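PDB 3FNI: putative diflavin flavoprotein A 3 from Nostoc sp., which probably passes electrons from NADH to oxygen, reducing it to water, the crystallised fragment being the flavodoxin-like domain of this modular diiron flavoprotein. Local coordinates for residues S18-Q23 against N131-C136. Sequence-based numbering, arbitrary orientation.
Sequences SDRLAQ and NTYKLC
Tyr-133 reaches across from the last helix of the flavodoxin-like domain to lie between Arg-20 and Leu-21, near the start of the first. In this alpha/beta fold, with its parallel sheet of strand order 2-1-3-4-5, the contact joins helices 18-31 and 130-152, whose short segments approach to 9.1 Å between axes at an angle of 48°. The backbones come nearest at Leu-21 and Tyr-133, with 6.4 Å between their CA atoms.

The tight part is apolar. Leu-21 sends one methyl, CD2, into the gap, where it meets Tyr-133 CE1 at 3.5 Å and Cys-136 SG at 3.7 Å; Thr-132 CG2 touches the same methyl more distantly. The leucine side chain runs roughly at right angles to that of the tyrosine. Phe-93 of the central sheet also packs on Leu-21, while Cys-136 also touches Ala-24 and Ile-25 farther along helix 18-31, and Ile-122 in a loop, so this half of the interface joins the buried packing between the helices and the sheet.

Toward the surface the exposed Arg-20 carries the contact from helix 18-31; Pro-128 also packs on Tyr-133. With CG anti to the carbonyl carbon (chi1 -59°) and a bend at chi3, the arginine chain crosses the phenol at a slant and brings one guanidinium face against the hydroxyl, the two planes 35° apart. No hydrogen bond crosses between the segments, and a long, weak ion pair links the guanidinium to Glu-130. Arg-20 NH2 approaches Tyr-133 CE2 to 3.5 Å, whereas Tyr-133 OH sits 3.3 Å from the guanidinium plane, nearer its periphery than its centre.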
loop_
_atom_site.group_PDB
_atom_site.type_symbol
_atom_site.label_atom_id
_atom_site.label_comp_id
_atom_site.label_asym_id
_atom_site.label_seq_id
_atom_site.Cartn_x
_atom_site.Cartn_y
_atom_site.Cartn_z
ATOM N N SER A 18 -8.079 6.157 -6.897
ATOM C CA SER A 18 -6.914 5.908 -6.059
ATOM C C SER A 18 -6.668 6.963 -5.000
ATOM O O SER A 18 -6.356 6.649 -3.855
ATOM C CB SER A 18 -5.667 5.787 -6.927
ATOM O OG SER A 18 -5.754 4.649 -7.743
ATOM N N ASP A 19 -6.787 8.219 -5.410
ATOM C CA ASP A 19 -6.565 9.342 -4.523
ATOM C C ASP A 19 -7.497 9.280 -3.303
ATOM O O ASP A 19 -7.048 9.385 -2.165
ATOM C CB ASP A 19 -6.763 10.647 -5.306
ATOM C CG ASP A 19 -5.577 10.987 -6.216
ATOM O OD1 ASP A 19 -4.816 10.078 -6.617
ATOM O OD2 ASP A 19 -5.415 12.179 -6.550
ATOM N N ARG A 20 -8.789 9.085 -3.542
ATOM C CA ARG A 20 -9.749 9.024 -2.444
ATOM C C ARG A 20 -9.654 7.715 -1.659
ATOM O O ARG A 20 -9.827 7.699 -0.440
ATOM C CB ARG A 20 -11.169 9.229 -2.980
ATOM C CG ARG A 20 -11.360 10.564 -3.706
ATOM C CD ARG A 20 -12.782 10.721 -4.208
ATOM N NE ARG A 20 -13.741 10.797 -3.108
ATOM C CZ ARG A 20 -15.062 10.780 -3.259
ATOM N NH1 ARG A 20 -15.591 10.687 -4.473
ATOM N NH2 ARG A 20 -15.856 10.856 -2.196
ATOM N N LEU A 21 -9.373 6.618 -2.353
ATOM C CA LEU A 21 -9.249 5.326 -1.690
ATOM C C LEU A 21 -8.043 5.317 -0.752
ATOM O O LEU A 21 -8.136 4.858 0.397
ATOM C CB LEU A 21 -9.126 4.206 -2.727
ATOM C CG LEU A 21 -10.409 3.930 -3.512
ATOM C CD1 LEU A 21 -10.111 2.988 -4.644
ATOM C CD2 LEU A 21 -11.472 3.356 -2.597
ATOM N N ALA A 22 -6.919 5.835 -1.238
ATOM C CA ALA A 22 -5.703 5.900 -0.438
ATOM C C ALA A 22 -5.879 6.882 0.717
ATOM O O ALA A 22 -5.433 6.620 1.832
ATOM C CB ALA A 22 -4.516 6.315 -1.302
ATOM N N GLN A 23 -6.535 8.008 0.455
ATOM C CA GLN A 23 -6.744 8.994 1.500
ATOM C C GLN A 23 -7.550 8.431 2.674
ATOM O O GLN A 23 -7.259 8.729 3.831
ATOM C CB GLN A 23 -7.446 10.233 0.942
ATOM C CG GLN A 23 -7.605 11.332 1.975
ATOM C CD GLN A 23 -6.272 11.727 2.586
ATOM O OE1 GLN A 23 -6.121 11.772 3.808
ATOM N NE2 GLN A 23 -5.294 12.012 1.734
ATOM N N ASN A 131 -19.606 3.582 2.001
ATOM C CA ASN A 131 -19.418 2.313 2.712
ATOM C C ASN A 131 -18.064 1.748 2.286
ATOM O O ASN A 131 -17.413 1.018 3.029
ATOM C CB ASN A 131 -20.518 1.316 2.335
ATOM C CG ASN A 131 -21.873 1.704 2.878
ATOM O OD1 ASN A 131 -22.904 1.267 2.370
ATOM N ND2 ASN A 131 -21.881 2.518 3.927
ATOM N N THR A 132 -17.672 2.087 1.061
ATOM C CA THR A 132 -16.403 1.683 0.463
ATOM C C THR A 132 -15.261 2.400 1.180
ATOM O O THR A 132 -14.285 1.788 1.612
ATOM C CB THR A 132 -16.365 2.088 -1.027
ATOM O OG1 THR A 132 -17.362 1.352 -1.739
ATOM C CG2 THR A 132 -14.995 1.827 -1.639
ATOM N N TYR A 133 -15.402 3.712 1.307
ATOM C CA TYR A 133 -14.387 4.516 1.956
ATOM C C TYR A 133 -14.315 4.268 3.443
ATOM O O TYR A 133 -13.270 4.475 4.051
ATOM C CB TYR A 133 -14.640 5.993 1.692
ATOM C CG TYR A 133 -14.510 6.353 0.239
ATOM C CD1 TYR A 133 -13.386 5.963 -0.498
ATOM C CD2 TYR A 133 -15.502 7.092 -0.406
ATOM C CE1 TYR A 133 -13.256 6.304 -1.836
ATOM C CE2 TYR A 133 -15.381 7.439 -1.742
ATOM C CZ TYR A 133 -14.261 7.045 -2.451
ATOM O OH TYR A 133 -14.144 7.397 -3.775
ATOM N N LYS A 134 -15.429 3.832 4.025
ATOM C CA LYS A 134 -15.475 3.546 5.451
ATOM C C LYS A 134 -14.716 2.247 5.681
ATOM O O LYS A 134 -14.125 2.040 6.733
ATOM C CB LYS A 134 -16.922 3.386 5.924
ATOM C CG LYS A 134 -17.050 3.154 7.422
ATOM C CD LYS A 134 -18.454 2.695 7.827
ATOM C CE LYS A 134 -19.546 3.666 7.375
ATOM N NZ LYS A 134 -19.416 5.049 7.949
ATOM N N LEU A 135 -14.749 1.375 4.680
ATOM C CA LEU A 135 -14.063 0.097 4.745
ATOM C C LEU A 135 -12.554 0.343 4.677
ATOM O O LEU A 135 -11.793 -0.238 5.447
ATOM C CB LEU A 135 -14.506 -0.787 3.578
ATOM C CG LEU A 135 -13.863 -2.170 3.445
ATOM C CD1 LEU A 135 -14.276 -3.057 4.619
ATOM C CD2 LEU A 135 -14.294 -2.803 2.127
ATOM N N CYS A 136 -12.133 1.209 3.753
ATOM C CA CYS A 136 -10.717 1.557 3.601
ATOM C C CYS A 136 -10.194 2.173 4.889
ATOM O O CYS A 136 -9.055 1.931 5.296
ATOM C CB CYS A 136 -10.514 2.585 2.486
ATOM S SG CYS A 136 -11.033 2.080 0.852
#